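Local atomic coordinates of protein of unknown function with a cupin-like fold (Ralstonia eutropha, PDB entry 3CJX), a protein that is of unknown function but adopts a cupin-like fold and belongs to the ChrR-like cupin family. Residues N140-A145 with L153-A158; D38-L43 with A159-A164; W74-Y79 with C88-P93. All coordinates share one frame; numbering follows the deposited sequence.

Contact 1: residues N140-A145 with L153-A158; sequences NWVDRA and LRYIAA
Tyr155 reaches from the chain leading into strand 156-157 to the flank of helix 135-148 and gives its phenol hydrogen to Asp143, with OH 2.6 Å from Asp143 OD1. The carboxylate oxygen lies at the edge of the ring, near its plane, and is approached on its syn side, 29° out of the carboxylate plane. The residue before Asp143 supplies the apolar part: Val142 CG1 comes obliquely against the ring, 3.6 Å from Tyr155 CE1. CG1 is the Val142 methyl anti to the backbone N (chi1 163°), on a residue whose CB already points toward the tyrosine. With the CA atoms of Val142 and Tyr155 9.9 Å apart, the length of the tyrosine spans the gap. The contact joins helix 135-148 of this cupin-like chain to the residue leading into the short edge strand 156-157, which pairs in parallel with strand 30-38. In the second shell, Lys139, one turn earlier on the helix, forms a salt bridge with Asp143 OD2 and a weak hydrogen bond with Tyr155 OH, and its charge would be expected to favour an ionised Asp143. Ile146 and Pro34 also pack against Tyr155, while Leu21 touches Val142.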
loop_
_atom_site.group_PDB
_atom_site.type_symbol
_atom_site.label_atom_id
_atom_site.label_comp_id
_atom_site.label_asym_id
_atom_site.label_seq_id
_atom_site.Cartn_x
_atom_site.Cartn_y
_atom_site.Cartn_z
ATOM N N ASN A 140 6.597 -7.754 7.302
ATOM C CA ASN A 140 7.609 -7.649 8.370
ATOM C C ASN A 140 7.614 -6.250 8.994
ATOM O O ASN A 140 7.629 -6.138 10.224
ATOM C CB ASN A 140 9.013 -8.045 7.895
ATOM C CG ASN A 140 9.123 -9.532 7.566
ATOM O OD1 ASN A 140 8.119 -10.241 7.455
ATOM N ND2 ASN A 140 10.343 -10.006 7.408
ATOM N N TRP A 141 7.602 -5.195 8.181
ATOM C CA TRP A 141 7.560 -3.853 8.757
ATOM C C TRP A 141 6.261 -3.663 9.525
ATOM O O TRP A 141 6.273 -3.096 10.622
ATOM C CB TRP A 141 7.696 -2.744 7.714
ATOM C CG TRP A 141 7.620 -1.394 8.359
ATOM C CD1 TRP A 141 8.649 -0.681 8.891
ATOM C CD2 TRP A 141 6.439 -0.624 8.586
ATOM N NE1 TRP A 141 8.186 0.495 9.415
ATOM C CE2 TRP A 141 6.830 0.547 9.250
ATOM C CE3 TRP A 141 5.087 -0.816 8.291
ATOM C CZ2 TRP A 141 5.928 1.525 9.612
ATOM C CZ3 TRP A 141 4.194 0.155 8.643
ATOM C CH2 TRP A 141 4.612 1.314 9.294
ATOM N N VAL A 142 5.149 -4.136 8.960
ATOM C CA VAL A 142 3.844 -4.005 9.633
ATOM C C VAL A 142 3.871 -4.629 11.033
ATOM O O VAL A 142 3.548 -3.970 12.022
ATOM C CB VAL A 142 2.679 -4.665 8.823
ATOM C CG1 VAL A 142 1.440 -4.878 9.727
ATOM C CG2 VAL A 142 2.354 -3.860 7.541
ATOM N N ASP A 143 4.289 -5.889 11.108
ATOM C CA ASP A 143 4.317 -6.609 12.386
ATOM C C ASP A 143 5.263 -5.937 13.371
ATOM O O ASP A 143 4.989 -5.916 14.566
ATOM C CB ASP A 143 4.685 -8.082 12.184
ATOM C CG ASP A 143 3.591 -8.873 11.476
ATOM O OD1 ASP A 143 2.393 -8.528 11.644
ATOM O OD2 ASP A 143 3.936 -9.863 10.769
ATOM N N ARG A 144 6.364 -5.385 12.866
ATOM C CA ARG A 144 7.311 -4.640 13.701
ATOM C C ARG A 144 6.694 -3.314 14.119
ATOM O O ARG A 144 6.881 -2.871 15.257
ATOM C CB ARG A 144 8.657 -4.416 12.965
ATOM C CG ARG A 144 9.488 -3.131 13.376
ATOM C CD ARG A 144 10.939 -3.089 12.793
ATOM N NE ARG A 144 11.019 -3.677 11.446
ATOM C CZ ARG A 144 11.344 -4.952 11.164
ATOM N NH1 ARG A 144 11.669 -5.829 12.125
ATOM N NH2 ARG A 144 11.353 -5.364 9.892
ATOM N N ALA A 145 5.970 -2.676 13.198
ATOM C CA ALA A 145 5.356 -1.376 13.479
ATOM C C ALA A 145 4.278 -1.511 14.551
ATOM O O ALA A 145 4.150 -0.643 15.411
ATOM C CB ALA A 145 4.793 -0.764 12.205
ATOM N N LEU A 153 -4.126 -2.983 16.482
ATOM C CA LEU A 153 -4.826 -3.301 15.240
ATOM C C LEU A 153 -4.650 -4.764 14.835
ATOM O O LEU A 153 -3.736 -5.443 15.306
ATOM C CB LEU A 153 -4.313 -2.321 14.173
ATOM C CG LEU A 153 -3.846 -2.555 12.754
ATOM C CD1 LEU A 153 -3.262 -1.227 12.361
ATOM C CD2 LEU A 153 -2.795 -3.633 12.601
ATOM N N ARG A 154 -5.564 -5.240 13.990
ATOM C CA ARG A 154 -5.531 -6.593 13.439
ATOM C C ARG A 154 -5.780 -6.498 11.956
ATOM O O ARG A 154 -6.501 -5.608 11.519
ATOM C CB ARG A 154 -6.653 -7.464 13.986
ATOM C CG ARG A 154 -6.700 -7.636 15.481
ATOM C CD ARG A 154 -7.763 -8.680 15.848
ATOM N NE ARG A 154 -9.093 -8.315 15.345
ATOM C CZ ARG A 154 -10.156 -9.123 15.340
ATOM N NH1 ARG A 154 -10.082 -10.374 15.800
ATOM N NH2 ARG A 154 -11.310 -8.677 14.852
ATOM N N TYR A 155 -5.204 -7.426 11.195
ATOM C CA TYR A 155 -5.413 -7.494 9.748
ATOM C C TYR A 155 -5.510 -8.974 9.328
ATOM O O TYR A 155 -5.258 -9.873 10.123
ATOM C CB TYR A 155 -4.310 -6.729 8.987
ATOM C CG TYR A 155 -2.931 -7.336 9.126
ATOM C CD1 TYR A 155 -2.103 -6.977 10.180
ATOM C CD2 TYR A 155 -2.462 -8.274 8.207
ATOM C CE1 TYR A 155 -0.850 -7.530 10.326
ATOM C CE2 TYR A 155 -1.204 -8.839 8.341
ATOM C CZ TYR A 155 -0.402 -8.462 9.410
ATOM O OH TYR A 155 0.840 -9.014 9.598
ATOM N N ILE A 156 -5.891 -9.219 8.081
ATOM C CA ILE A 156 -6.049 -10.576 7.587
ATOM C C ILE A 156 -4.785 -11.009 6.850
ATOM O O ILE A 156 -4.228 -10.236 6.063
ATOM C CB ILE A 156 -7.234 -10.680 6.631
ATOM C CG1 ILE A 156 -8.485 -10.088 7.268
ATOM C CG2 ILE A 156 -7.444 -12.129 6.211
ATOM C CD1 ILE A 156 -8.830 -10.695 8.555
ATOM N N ALA A 157 -4.340 -12.241 7.107
ATOM C CA ALA A 157 -3.134 -12.767 6.499
ATOM C C ALA A 157 -3.340 -14.201 6.053
ATOM O O ALA A 157 -3.996 -14.970 6.728
ATOM C CB ALA A 157 -1.979 -12.690 7.484
ATOM N N ALA A 158 -2.784 -14.545 4.898
ATOM C CA ALA A 158 -2.868 -15.899 4.366
ATOM C C ALA A 158 -1.647 -16.661 4.869
ATOM O O ALA A 158 -0.534 -16.146 4.801
ATOM C CB ALA A 158 -2.896 -15.865 2.847
#

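Contact 2: residues D38-L43 with A159-A164; sequences DPYNGL and AVPTYA
With CG beside the backbone N and anti to the carbonyl carbon (chi1 -47°), the Tyr40 side chain extends toward the segment 159-164 and lays its ring along the backbone there. Val160 meets the ring with CA over one face, 3.6 Å from the ring centroid and 16° off the ring normal, a CH-pi contact displaced toward the rim. Farther along the same residue, Val160 CB lies 3.5 Å from Tyr40 CZ. The methyl CG2, anti to the Val160 backbone N, approaches Tyr40 CE1 at 3.5 Å. Pro161 adds a looser contact near the root of the ring, where its CD lies 4.0 Å from Tyr40 CG, and the carbonyl carbon of Ala159 comes obliquely against CE2. On the opposite face sits Pro39 CB, so the ring is layered between its own neighbour in sequence and the C-terminal tail.

Tyr40 belongs to the tight connection between strands 30-38 and 43-50, in which Gly42 and Leu43 face Asp38 in a G1 beta bulge; Gly42 has a positive phi, which favours glycine. Asp38 organises the turn from within: its OD1 accepts from Asn41 N at 2.9 Å, an Asx motif, with the donor above the carboxylate plane.

Across the segments the ring packs on a valine and on the polar peptide before it, with a CH-pi component and no directional polar bond. The tail is therefore held to this turn by van der Waals contact over a small exposed area, and since Tyr40 and Pro161 also touch crystal neighbours, the lattice may influence its course.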
loop_
_atom_site.group_PDB
_atom_site.type_symbol
_atom_site.label_atom_id
_atom_site.label_comp_id
_atom_site.label_asym_id
_atom_site.label_seq_id
_atom_site.Cartn_x
_atom_site.Cartn_y
_atom_site.Cartn_z
ATOM N N ASP A 38 -1.064 -11.513 1.624
ATOM C CA ASP A 38 -0.803 -12.879 1.166
ATOM C C ASP A 38 0.554 -12.880 0.491
ATOM O O ASP A 38 0.632 -12.706 -0.720
ATOM C CB ASP A 38 -1.894 -13.321 0.181
ATOM C CG ASP A 38 -1.722 -14.754 -0.301
ATOM O OD1 ASP A 38 -0.606 -15.314 -0.176
ATOM O OD2 ASP A 38 -2.714 -15.329 -0.820
ATOM N N PRO A 39 1.634 -13.064 1.268
ATOM C CA PRO A 39 2.984 -13.090 0.698
ATOM C C PRO A 39 3.246 -14.224 -0.285
ATOM O O PRO A 39 4.135 -14.114 -1.131
ATOM C CB PRO A 39 3.881 -13.293 1.916
ATOM C CG PRO A 39 3.048 -12.959 3.085
ATOM C CD PRO A 39 1.657 -13.264 2.723
ATOM N N TYR A 40 2.452 -15.278 -0.202
ATOM C CA TYR A 40 2.666 -16.458 -1.005
ATOM C C TYR A 40 2.095 -16.276 -2.409
ATOM O O TYR A 40 2.727 -16.689 -3.367
ATOM C CB TYR A 40 2.162 -17.680 -0.226
ATOM C CG TYR A 40 2.699 -17.579 1.192
ATOM C CD1 TYR A 40 4.059 -17.752 1.450
ATOM C CD2 TYR A 40 1.875 -17.200 2.245
ATOM C CE1 TYR A 40 4.581 -17.596 2.737
ATOM C CE2 TYR A 40 2.382 -17.046 3.528
ATOM C CZ TYR A 40 3.735 -17.237 3.770
ATOM O OH TYR A 40 4.212 -17.093 5.058
ATOM N N ASN A 41 0.949 -15.615 -2.549
ATOM C CA ASN A 41 0.413 -15.300 -3.888
ATOM C C ASN A 41 0.738 -13.890 -4.312
ATOM O O ASN A 41 0.242 -13.422 -5.340
ATOM C CB ASN A 41 -1.092 -15.457 -3.915
ATOM C CG ASN A 41 -1.502 -16.852 -3.695
ATOM O OD1 ASN A 41 -0.785 -17.795 -4.073
ATOM N ND2 ASN A 41 -2.660 -17.024 -3.066
ATOM N N GLY A 42 1.547 -13.204 -3.515
ATOM C CA GLY A 42 1.926 -11.836 -3.823
ATOM C C GLY A 42 0.710 -10.940 -3.962
ATOM O O GLY A 42 0.379 -10.497 -5.070
ATOM N N LEU A 43 0.019 -10.693 -2.852
ATOM C CA LEU A 43 -1.157 -9.824 -2.890
ATOM C C LEU A 43 -1.328 -9.049 -1.584
ATOM O O LEU A 43 -1.199 -9.625 -0.506
ATOM C CB LEU A 43 -2.399 -10.668 -3.175
ATOM C CG LEU A 43 -3.721 -9.911 -3.250
ATOM C CD1 LEU A 43 -3.704 -8.837 -4.361
ATOM C CD2 LEU A 43 -4.803 -10.937 -3.484
ATOM N N ALA A 159 -1.849 -17.859 5.407
ATOM C CA ALA A 159 -0.722 -18.699 5.875
ATOM C C ALA A 159 0.004 -19.374 4.703
ATOM O O ALA A 159 -0.545 -19.499 3.609
ATOM C CB ALA A 159 -1.201 -19.765 6.891
ATOM N N VAL A 160 1.239 -19.803 4.946
ATOM C CA VAL A 160 2.031 -20.452 3.908
ATOM C C VAL A 160 1.458 -21.819 3.601
ATOM O O VAL A 160 1.039 -22.516 4.517
ATOM C CB VAL A 160 3.510 -20.642 4.322
ATOM C CG1 VAL A 160 3.631 -21.627 5.495
ATOM C CG2 VAL A 160 4.336 -21.112 3.125
ATOM N N PRO A 161 1.370 -22.180 2.312
ATOM C CA PRO A 161 0.902 -23.535 2.008
ATOM C C PRO A 161 1.837 -24.610 2.549
ATOM O O PRO A 161 3.040 -24.375 2.658
ATOM C CB PRO A 161 0.909 -23.573 0.479
ATOM C CG PRO A 161 0.799 -22.144 0.068
ATOM C CD PRO A 161 1.578 -21.392 1.085
ATOM N N THR A 162 1.280 -25.761 2.909
ATOM C CA THR A 162 2.073 -26.885 3.389
ATOM C C THR A 162 1.454 -28.145 2.826
ATOM O O THR A 162 0.581 -28.054 1.966
ATOM C CB THR A 162 2.081 -26.958 4.921
ATOM O OG1 THR A 162 0.763 -27.258 5.394
ATOM C CG2 THR A 162 2.560 -25.643 5.516
ATOM N N TYR A 163 1.915 -29.306 3.281
ATOM C CA TYR A 163 1.328 -30.555 2.848
ATOM C C TYR A 163 -0.019 -30.697 3.526
ATOM O O TYR A 163 -0.184 -30.289 4.668
ATOM C CB TYR A 163 2.228 -31.732 3.182
ATOM C CG TYR A 163 3.507 -31.741 2.378
ATOM C CD1 TYR A 163 3.504 -32.154 1.056
ATOM C CD2 TYR A 163 4.718 -31.345 2.932
ATOM C CE1 TYR A 163 4.668 -32.165 0.299
ATOM C CE2 TYR A 163 5.892 -31.357 2.185
ATOM C CZ TYR A 163 5.862 -31.762 0.864
ATOM O OH TYR A 163 7.021 -31.777 0.121
ATOM N N ALA A 164 -0.984 -31.259 2.808
ATOM C CA ALA A 164 -2.332 -31.403 3.315
ATOM C C ALA A 164 -2.349 -32.321 4.521
ATOM O O ALA A 164 -1.604 -33.293 4.566
ATOM C CB ALA A 164 -3.227 -31.947 2.236
#

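Contact 3: residues W74-Y79 with C88-P93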
loop_
_atom_site.group_PDB
_atom_site.type_symbol
_atom_site.label_atom_id
_atom_site.label_comp_id
_atom_site.label_asym_id
_atom_site.label_seq_id
_atom_site.Cartn_x
_atom_site.Cartn_y
_atom_site.Cartn_z
ATOM N N TRP A 74 -3.302 13.189 -5.906
ATOM C CA TRP A 74 -1.992 12.652 -6.232
ATOM C C TRP A 74 -1.874 12.443 -7.728
ATOM O O TRP A 74 -2.882 12.364 -8.437
ATOM C CB TRP A 74 -1.709 11.362 -5.492
ATOM C CG TRP A 74 -2.499 10.161 -5.937
ATOM C CD1 TRP A 74 -3.659 9.696 -5.390
ATOM C CD2 TRP A 74 -2.149 9.239 -6.977
ATOM N NE1 TRP A 74 -4.062 8.566 -6.042
ATOM C CE2 TRP A 74 -3.156 8.263 -7.019
ATOM C CE3 TRP A 74 -1.087 9.152 -7.880
ATOM C CZ2 TRP A 74 -3.130 7.199 -7.916
ATOM C CZ3 TRP A 74 -1.061 8.095 -8.784
ATOM C CH2 TRP A 74 -2.079 7.138 -8.798
ATOM N N TYR A 75 -0.640 12.386 -8.210
ATOM C CA TYR A 75 -0.387 12.201 -9.633
ATOM C C TYR A 75 0.957 11.536 -9.879
ATOM O O TYR A 75 1.847 11.550 -9.026
ATOM C CB TYR A 75 -0.400 13.550 -10.343
ATOM C CG TYR A 75 0.748 14.447 -9.942
ATOM C CD1 TYR A 75 0.670 15.233 -8.791
ATOM C CD2 TYR A 75 1.921 14.500 -10.699
ATOM C CE1 TYR A 75 1.720 16.038 -8.402
ATOM C CE2 TYR A 75 2.980 15.289 -10.307
ATOM C CZ TYR A 75 2.867 16.064 -9.157
ATOM O OH TYR A 75 3.900 16.878 -8.745
ATOM N N TYR A 76 1.084 10.950 -11.056
ATOM C CA TYR A 76 2.314 10.302 -11.444
ATOM C C TYR A 76 3.105 11.358 -12.202
ATOM O O TYR A 76 2.567 12.048 -13.062
ATOM C CB TYR A 76 2.084 9.047 -12.301
ATOM C CG TYR A 76 1.591 7.795 -11.577
ATOM C CD1 TYR A 76 2.179 7.366 -10.386
ATOM C CD2 TYR A 76 0.637 6.958 -12.158
ATOM C CE1 TYR A 76 1.764 6.194 -9.749
ATOM C CE2 TYR A 76 0.235 5.772 -11.540
ATOM C CZ TYR A 76 0.799 5.402 -10.336
ATOM O OH TYR A 76 0.365 4.258 -9.706
ATOM N N THR A 77 4.380 11.493 -11.860
ATOM C CA THR A 77 5.281 12.462 -12.491
ATOM C C THR A 77 5.129 12.584 -14.005
ATOM O O THR A 77 5.163 13.666 -14.559
ATOM C CB THR A 77 6.742 12.028 -12.253
ATOM O OG1 THR A 77 6.968 11.858 -10.851
ATOM C CG2 THR A 77 7.711 13.035 -12.832
ATOM N N GLU A 78 4.977 11.444 -14.654
ATOM C CA GLU A 78 4.896 11.331 -16.098
ATOM C C GLU A 78 3.561 11.844 -16.666
ATOM O O GLU A 78 3.511 12.298 -17.797
ATOM C CB GLU A 78 5.087 9.846 -16.488
ATOM C CG GLU A 78 6.375 9.114 -15.931
ATOM C CD GLU A 78 6.337 8.626 -14.427
ATOM O OE1 GLU A 78 5.294 8.728 -13.727
ATOM O OE2 GLU A 78 7.394 8.135 -13.952
ATOM N N TYR A 79 2.488 11.797 -15.871
ATOM C CA TYR A 79 1.149 12.189 -16.321
ATOM C C TYR A 79 0.536 13.299 -15.458
ATOM O O TYR A 79 -0.544 13.133 -14.890
ATOM C CB TYR A 79 0.249 10.967 -16.273
ATOM C CG TYR A 79 0.701 9.814 -17.134
ATOM C CD1 TYR A 79 0.249 9.677 -18.447
ATOM C CD2 TYR A 79 1.567 8.847 -16.643
ATOM C CE1 TYR A 79 0.648 8.606 -19.243
ATOM C CE2 TYR A 79 1.971 7.779 -17.433
ATOM C CZ TYR A 79 1.499 7.663 -18.732
ATOM O OH TYR A 79 1.878 6.599 -19.533
ATOM N N CYS A 88 -11.777 8.825 -7.808
ATOM C CA CYS A 88 -11.026 8.333 -8.965
ATOM C C CYS A 88 -10.487 6.912 -8.796
ATOM O O CYS A 88 -10.021 6.527 -7.729
ATOM C CB CYS A 88 -9.867 9.269 -9.293
ATOM S SG CYS A 88 -10.418 10.912 -9.844
ATOM N N TYR A 89 -10.565 6.143 -9.859
ATOM C CA TYR A 89 -10.011 4.800 -9.895
ATOM C C TYR A 89 -8.917 4.752 -10.965
ATOM O O TYR A 89 -8.962 5.456 -11.965
ATOM C CB TYR A 89 -11.098 3.771 -10.181
ATOM C CG TYR A 89 -10.587 2.438 -10.654
ATOM C CD1 TYR A 89 -10.174 1.469 -9.761
ATOM C CD2 TYR A 89 -10.542 2.139 -12.006
ATOM C CE1 TYR A 89 -9.715 0.253 -10.202
ATOM C CE2 TYR A 89 -10.093 0.921 -12.454
ATOM C CZ TYR A 89 -9.682 -0.011 -11.553
ATOM O OH TYR A 89 -9.223 -1.188 -12.027
ATOM N N LEU A 90 -7.921 3.924 -10.712
ATOM C CA LEU A 90 -6.812 3.697 -11.623
ATOM C C LEU A 90 -6.466 2.221 -11.686
ATOM O O LEU A 90 -6.317 1.578 -10.661
ATOM C CB LEU A 90 -5.565 4.424 -11.116
ATOM C CG LEU A 90 -4.277 4.109 -11.872
ATOM C CD1 LEU A 90 -4.346 4.777 -13.234
ATOM C CD2 LEU A 90 -3.077 4.577 -11.081
ATOM N N TYR A 91 -6.326 1.705 -12.895
ATOM C CA TYR A 91 -5.825 0.356 -13.121
ATOM C C TYR A 91 -4.439 0.550 -13.697
ATOM O O TYR A 91 -4.271 1.289 -14.667
ATOM C CB TYR A 91 -6.667 -0.412 -14.116
ATOM C CG TYR A 91 -5.980 -1.649 -14.653
ATOM C CD1 TYR A 91 -6.082 -2.868 -14.000
ATOM C CD2 TYR A 91 -5.244 -1.597 -15.827
ATOM C CE1 TYR A 91 -5.456 -4.008 -14.501
ATOM C CE2 TYR A 91 -4.611 -2.721 -16.332
ATOM C CZ TYR A 91 -4.718 -3.931 -15.671
ATOM O OH TYR A 91 -4.078 -5.047 -16.210
ATOM N N GLU A 92 -3.444 -0.090 -13.098
ATOM C CA GLU A 92 -2.075 -0.000 -13.590
ATOM C C GLU A 92 -1.645 -1.450 -13.901
ATOM O O GLU A 92 -1.723 -2.316 -13.031
ATOM C CB GLU A 92 -1.205 0.579 -12.488
ATOM C CG GLU A 92 -0.221 1.639 -12.927
ATOM C CD GLU A 92 0.766 1.985 -11.794
ATOM O OE1 GLU A 92 0.406 1.740 -10.606
ATOM O OE2 GLU A 92 1.892 2.486 -12.081
ATOM N N PRO A 93 -1.241 -1.737 -15.140
ATOM C CA PRO A 93 -0.875 -3.132 -15.372
ATOM C C PRO A 93 0.523 -3.475 -14.892
ATOM O O PRO A 93 1.298 -2.595 -14.517
ATOM C CB PRO A 93 -0.940 -3.252 -16.898
ATOM C CG PRO A 93 -0.596 -1.901 -17.386
ATOM C CD PRO A 93 -1.112 -0.924 -16.361
#
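Strands 74-76 and 88-92 run in roughly the same direction, 26° apart, with axes 11.1 Å from each other at closest approach, a separation bridged by side chains. Leu90, whose CB points toward the other segment, carries the apolar part through a single methyl. Its CD2 lies 3.6 Å from Trp74 CH2, at the edge of the indole and near its plane, and 3.6 Å from Tyr76 CE2, which it meets obliquely. The two aromatic residues are themselves packed together, with Trp74 CZ3 3.4 Å above the plane of the Tyr76 ring and over its centre. Trp74 has its CG between the backbone N and the carbonyl carbon (chi1 71°), which, with chi2, brings CH2 of the indole to Leu90, while its NE1 is hydrogen-bonded to Thr69 OG1.

Strand 73-76 and strand 88-92 belong to the two facing sheets of the cupin-like jelly-roll barrel, and the contact lies between them. Met67 of strand 65-71 also touches both aromatic residues.

Beyond this apolar group, Tyr76 and Glu92 approach from opposite directions. Tyr76 OH donates a weak hydrogen bond to Glu92 OE1 at 2.7 Å, with the ring and carboxylate planes 40° apart. Glu92 extends its chain beyond CG to deliver the carboxylate to the phenol, and its other oxygen, OE2, is hydrogen-bonded to His98 ND1. His98 also stacks on the Tyr76 ring, so the histidine touches both partners of the weak bond and probably helps to place them. A glycerol, probably from the crystallisation liquor, lies about 3 Å from the Tyr76 side chain, consistent with a pocket at this place.

Contacts 1 and 3 are partly buried, whereas contact 2 is made entirely by exposed residues. Contacts 1 and 3 both reach the same mixed sheet, at or beside its two outermost strands, and lie on opposite sides of the chain's centre, their centres 27 Å apart. Each joins a tyrosine hydroxyl to a carboxylate beside an apolar contact, but the bond in contact 3 is weak, and the second carboxylate partner is a helix lysine in contact 1 and a histidine in contact 3. Contact 2 relies on a tyrosine face instead. It adjoins contact 1 directly, since Ala158 O lies 3.3 Å from Tyr40 CE2: contact 1 ties residues 153-158 to helix 135-148, and contact 2 lays the residues that follow on the turn after strand 30-38.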